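Local structure of trehalose synthase regulatory protein (Candida albicans, 5HUS) at residues A[59-63]-A[301-305]; A[259-263]-A[274-278]. The protein probably acts as a regulatory subunit of the fungal trehalose synthase complex, to which it contributes a C-terminal, trehalose-phosphatase-like domain of the HAD superfamily. One frame throughout, in Å; residues are numbered along the deposited sequence.

Contact 1 (A[59-63]-A[301-305]); sequences LLSDL and LCILN
Asn305 reaches from the end of helix 297-304 into the first turn of helix 61-65, where its amide meets backbone N-H groups and a carboxylate. Asn305 OD1 takes the N-H of Leu63 N at 2.9 Å. That bond is fairly straight, 158° at the hydrogen, with the donor tilted out of the carbonyl plane. Asn305 OD1 receives a second, weak bond from Asp62 N at 2.8 Å. With CG anti to the backbone N (chi1 -166°), the amide swings off its own helix, and Asn305 ND2 gives a weak 3.0 Å bond to Asp62 OD2. The carboxylate and amide planes are nearly parallel, 17° apart, although the two side chains cross at about a right angle. Nearer the start of the segment, Ser61 OG is satisfied by Arg58 O, and Leu60 occupies the N-cap position without a polar side chain. Leucines make up the rest of the contact. Leu301 divides its branches, CD1 against Leu59 CD1 and CD2 against Leu60 CD2, each pair at 3.8 Å. The Leu63 side chain packs against the backbone oxygen of Leu304, Leu63 CD1 lying nearest at 3.4 Å from Leu304 O, while CD2 meets Leu304 CB. Leu60 and Leu304 also rest on Leu25, and Leu63 on Ile23, so both segments lie against strand 20-26 of the central sheet. The chemistry implies that the next-to-last residue, Asn305, serves the N-terminal turn of another helix, whose dipole would probably strengthen the pull on OD1, while ND2 can meet the negative charge of Asp62.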
loop_
_atom_site.group_PDB
_atom_site.type_symbol
_atom_site.label_atom_id
_atom_site.label_comp_id
_atom_site.label_asym_id
_atom_site.label_seq_id
_atom_site.Cartn_x
_atom_site.Cartn_y
_atom_site.Cartn_z
ATOM N N LEU A 59 8.194 -12.726 -13.304
ATOM C CA LEU A 59 7.042 -13.580 -13.029
ATOM C C LEU A 59 5.727 -12.980 -13.519
ATOM O O LEU A 59 4.720 -13.679 -13.586
ATOM C CB LEU A 59 6.953 -13.885 -11.534
ATOM C CG LEU A 59 7.973 -14.902 -11.014
ATOM C CD1 LEU A 59 7.799 -15.109 -9.519
ATOM C CD2 LEU A 59 7.850 -16.226 -11.760
ATOM N N LEU A 60 5.741 -11.696 -13.872
ATOM C CA LEU A 60 4.557 -11.032 -14.418
ATOM C C LEU A 60 4.803 -10.480 -15.821
ATOM O O LEU A 60 4.144 -9.527 -16.232
ATOM C CB LEU A 60 4.107 -9.887 -13.503
ATOM C CG LEU A 60 3.641 -10.224 -12.088
ATOM C CD1 LEU A 60 3.335 -8.946 -11.309
ATOM C CD2 LEU A 60 2.423 -11.124 -12.131
ATOM N N SER A 61 5.741 -11.071 -16.556
ATOM C CA SER A 61 6.146 -10.509 -17.845
ATOM C C SER A 61 5.011 -10.518 -18.869
ATOM O O SER A 61 4.859 -9.572 -19.643
ATOM C CB SER A 61 7.363 -11.256 -18.403
ATOM O OG SER A 61 7.155 -12.656 -18.410
ATOM N N ASP A 62 4.210 -11.576 -18.866
ATOM C CA ASP A 62 3.074 -11.659 -19.773
ATOM C C ASP A 62 1.982 -10.676 -19.360
ATOM O O ASP A 62 1.400 -9.991 -20.200
ATOM C CB ASP A 62 2.526 -13.086 -19.814
ATOM C CG ASP A 62 3.558 -14.090 -20.301
ATOM O OD1 ASP A 62 4.436 -13.697 -21.094
ATOM O OD2 ASP A 62 3.495 -15.268 -19.886
ATOM N N LEU A 63 1.721 -10.604 -18.060
ATOM C CA LEU A 63 0.681 -9.725 -17.531
ATOM C C LEU A 63 0.928 -8.258 -17.864
ATOM O O LEU A 63 0.009 -7.545 -18.263
ATOM C CB LEU A 63 0.563 -9.888 -16.016
ATOM C CG LEU A 63 -0.410 -8.921 -15.338
ATOM C CD1 LEU A 63 -1.819 -9.125 -15.884
ATOM C CD2 LEU A 63 -0.372 -9.090 -13.828
ATOM N N LEU A 301 1.578 -14.749 -8.266
ATOM C CA LEU A 301 2.087 -14.159 -9.501
ATOM C C LEU A 301 1.856 -15.079 -10.704
ATOM O O LEU A 301 1.604 -14.611 -11.814
ATOM C CB LEU A 301 3.573 -13.813 -9.358
ATOM C CG LEU A 301 3.897 -12.788 -8.266
ATOM C CD1 LEU A 301 5.382 -12.443 -8.232
ATOM C CD2 LEU A 301 3.058 -11.532 -8.445
ATOM N N CYS A 302 1.927 -16.386 -10.483
ATOM C CA CYS A 302 1.700 -17.337 -11.569
ATOM C C CYS A 302 0.262 -17.263 -12.076
ATOM O O CYS A 302 0.009 -17.359 -13.278
ATOM C CB CYS A 302 2.040 -18.756 -11.116
ATOM S SG CYS A 302 3.821 -19.082 -11.080
ATOM N N ILE A 303 -0.677 -17.067 -11.158
ATOM C CA ILE A 303 -2.072 -16.892 -11.536
ATOM C C ILE A 303 -2.268 -15.574 -12.287
ATOM O O ILE A 303 -2.906 -15.543 -13.338
ATOM C CB ILE A 303 -2.998 -16.928 -10.306
ATOM C CG1 ILE A 303 -3.024 -18.337 -9.708
ATOM C CG2 ILE A 303 -4.406 -16.491 -10.689
ATOM C CD1 ILE A 303 -3.683 -18.417 -8.343
ATOM N N LEU A 304 -1.701 -14.490 -11.758
ATOM C CA LEU A 304 -1.837 -13.181 -12.395
ATOM C C LEU A 304 -1.168 -13.117 -13.766
ATOM O O LEU A 304 -1.518 -12.280 -14.595
ATOM C CB LEU A 304 -1.254 -12.080 -11.501
ATOM C CG LEU A 304 -1.892 -11.859 -10.134
ATOM C CD1 LEU A 304 -1.138 -10.740 -9.416
ATOM C CD2 LEU A 304 -3.368 -11.523 -10.261
ATOM N N ASN A 305 -0.198 -13.993 -14.006
ATOM C CA ASN A 305 0.521 -13.957 -15.272
ATOM C C ASN A 305 -0.076 -14.925 -16.289
ATOM O O ASN A 305 0.344 -14.962 -17.446
ATOM C CB ASN A 305 2.003 -14.273 -15.059
ATOM C CG ASN A 305 2.846 -13.924 -16.265
ATOM O OD1 ASN A 305 2.952 -12.758 -16.640
ATOM N ND2 ASN A 305 3.447 -14.935 -16.886
#

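Contact 2 (A[259-263]-A[274-278]); sequences NYEYV and LTVTL
Thr275 OG1 is gripped twice, by Asn264 OD1 just beyond segment 259-263 and by Thr291 N, while its CG2 branch turns to the helix. Thr275 CG2 lies 3.8 Å from Val263 CG1 and 3.7 Å from Tyr260 O. The Val263 and Thr275 side chains run antiparallel as they pass. Tyr260 runs along the strand toward its C-terminal end: Tyr260 CD1 sits 3.7 Å from Thr275 CB, CE1 passes at a similar distance from Val276 O, and OH reaches Thr277. Helix 254-265 thus packs on strand 272-278, running nearly antiparallel to it (161° between the axes of the short segments, 8.3 Å apart), as expected for the beta-alpha-beta crossover from parallel strand 243-250 in the Rossmann-like core of a HAD fold. At the far end the phenol oxygen is hydrogen-bonded to Gly251 O, in the turn that follows strand 243-250. Tyr260 OH also packs tightly on Thr277, coming 3.1 Å from Thr277 CB. CG of Tyr260 stands beside its backbone N (chi1 -65°), which sends the ring along the strand, and the ring of Tyr248 meets it with planes about 75° apart.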
loop_
_atom_site.group_PDB
_atom_site.type_symbol
_atom_site.label_atom_id
_atom_site.label_comp_id
_atom_site.label_asym_id
_atom_site.label_seq_id
_atom_site.Cartn_x
_atom_site.Cartn_y
_atom_site.Cartn_z
ATOM N N ASN A 259 -7.871 -1.397 2.574
ATOM C CA ASN A 259 -7.806 -1.487 1.119
ATOM C C ASN A 259 -8.761 -2.538 0.552
ATOM O O ASN A 259 -9.388 -2.304 -0.480
ATOM C CB ASN A 259 -6.370 -1.771 0.667
ATOM C CG ASN A 259 -5.430 -0.611 0.953
ATOM O OD1 ASN A 259 -5.865 0.532 1.086
ATOM N ND2 ASN A 259 -4.133 -0.899 1.050
ATOM N N TYR A 260 -8.872 -3.694 1.208
ATOM C CA TYR A 260 -9.801 -4.729 0.733
ATOM C C TYR A 260 -11.227 -4.199 0.743
ATOM O O TYR A 260 -11.965 -4.338 -0.227
ATOM C CB TYR A 260 -9.739 -6.002 1.590
ATOM C CG TYR A 260 -8.430 -6.743 1.539
ATOM C CD1 TYR A 260 -7.763 -6.949 0.339
ATOM C CD2 TYR A 260 -7.855 -7.231 2.702
ATOM C CE1 TYR A 260 -6.555 -7.636 0.305
ATOM C CE2 TYR A 260 -6.654 -7.906 2.680
ATOM C CZ TYR A 260 -6.008 -8.102 1.485
ATOM O OH TYR A 260 -4.810 -8.772 1.484
ATOM N N GLU A 261 -11.611 -3.599 1.860
ATOM C CA GLU A 261 -12.962 -3.067 1.991
ATOM C C GLU A 261 -13.245 -1.996 0.939
ATOM O O GLU A 261 -14.339 -1.953 0.370
ATOM C CB GLU A 261 -13.171 -2.516 3.401
ATOM C CG GLU A 261 -13.178 -3.595 4.473
ATOM C CD GLU A 261 -13.270 -3.026 5.877
ATOM O OE1 GLU A 261 -13.609 -1.837 6.013
ATOM O OE2 GLU A 261 -12.998 -3.770 6.844
ATOM N N TYR A 262 -12.256 -1.149 0.663
ATOM C CA TYR A 262 -12.421 -0.107 -0.350
ATOM C C TYR A 262 -12.573 -0.687 -1.755
ATOM O O TYR A 262 -13.479 -0.303 -2.499
ATOM C CB TYR A 262 -11.243 0.879 -0.319
ATOM C CG TYR A 262 -11.311 1.924 -1.419
ATOM C CD1 TYR A 262 -12.454 2.696 -1.603
ATOM C CD2 TYR A 262 -10.239 2.134 -2.276
ATOM C CE1 TYR A 262 -12.526 3.646 -2.612
ATOM C CE2 TYR A 262 -10.297 3.083 -3.284
ATOM C CZ TYR A 262 -11.445 3.836 -3.450
ATOM O OH TYR A 262 -11.508 4.783 -4.449
ATOM N N VAL A 263 -11.686 -1.609 -2.126
ATOM C CA VAL A 263 -11.752 -2.205 -3.451
ATOM C C VAL A 263 -13.030 -3.029 -3.597
ATOM O O VAL A 263 -13.647 -3.023 -4.658
ATOM C CB VAL A 263 -10.505 -3.067 -3.742
ATOM C CG1 VAL A 263 -10.668 -3.828 -5.045
ATOM C CG2 VAL A 263 -9.280 -2.164 -3.802
ATOM N N LEU A 274 -11.856 -7.630 -7.388
ATOM C CA LEU A 274 -11.373 -8.844 -6.755
ATOM C C LEU A 274 -10.350 -8.465 -5.700
ATOM O O LEU A 274 -9.456 -7.668 -5.952
ATOM C CB LEU A 274 -10.766 -9.801 -7.791
ATOM C CG LEU A 274 -10.335 -11.216 -7.373
ATOM C CD1 LEU A 274 -10.309 -12.127 -8.595
ATOM C CD2 LEU A 274 -8.970 -11.236 -6.688
ATOM N N THR A 275 -10.502 -9.032 -4.514
ATOM C CA THR A 275 -9.521 -8.858 -3.460
ATOM C C THR A 275 -8.976 -10.226 -3.071
ATOM O O THR A 275 -9.734 -11.189 -2.936
ATOM C CB THR A 275 -10.122 -8.160 -2.233
ATOM O OG1 THR A 275 -11.334 -8.822 -1.855
ATOM C CG2 THR A 275 -10.432 -6.702 -2.548
ATOM N N VAL A 276 -7.662 -10.311 -2.905
ATOM C CA VAL A 276 -7.027 -11.571 -2.541
ATOM C C VAL A 276 -5.907 -11.317 -1.541
ATOM O O VAL A 276 -5.139 -10.360 -1.679
ATOM C CB VAL A 276 -6.482 -12.315 -3.787
ATOM C CG1 VAL A 276 -5.606 -11.398 -4.632
ATOM C CG2 VAL A 276 -5.719 -13.563 -3.380
ATOM N N THR A 277 -5.835 -12.150 -0.511
ATOM C CA THR A 277 -4.799 -11.995 0.494
ATOM C C THR A 277 -3.852 -13.183 0.505
ATOM O O THR A 277 -4.255 -14.312 0.228
ATOM C CB THR A 277 -5.387 -11.820 1.910
ATOM O OG1 THR A 277 -4.319 -11.594 2.837
ATOM C CG2 THR A 277 -6.171 -13.054 2.348
ATOM N N LEU A 278 -2.591 -12.900 0.801
ATOM C CA LEU A 278 -1.609 -13.934 1.094
ATOM C C LEU A 278 -1.909 -14.528 2.460
ATOM O O LEU A 278 -2.100 -13.797 3.429
ATOM C CB LEU A 278 -0.194 -13.357 1.051
ATOM C CG LEU A 278 0.333 -13.028 -0.345
ATOM C CD1 LEU A 278 1.514 -12.072 -0.266
ATOM C CD2 LEU A 278 0.735 -14.307 -1.051
#

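From the N terminus, the chain lays down strand 20-26, then reaches segment 59-63, which waits for the last residues of the chain: contact 1 closes a loop with 237 residues between its segments. Within this span lie strand 69-74, the separate four-stranded antiparallel sheet between residues 141 and 197, and the short loop of contact 2, with ten residues between segments 259-263 and 274-278. The two contacts therefore nest rather than cross. The centres of contact 1 and contact 2 are about 18 Å apart. Phe6 touches Leu274 and Leu304, one from each contact. Contact 2 joins helix and second strand of a beta-alpha-beta unit, whereas contact 1 joins early and late segments on strand 20-26.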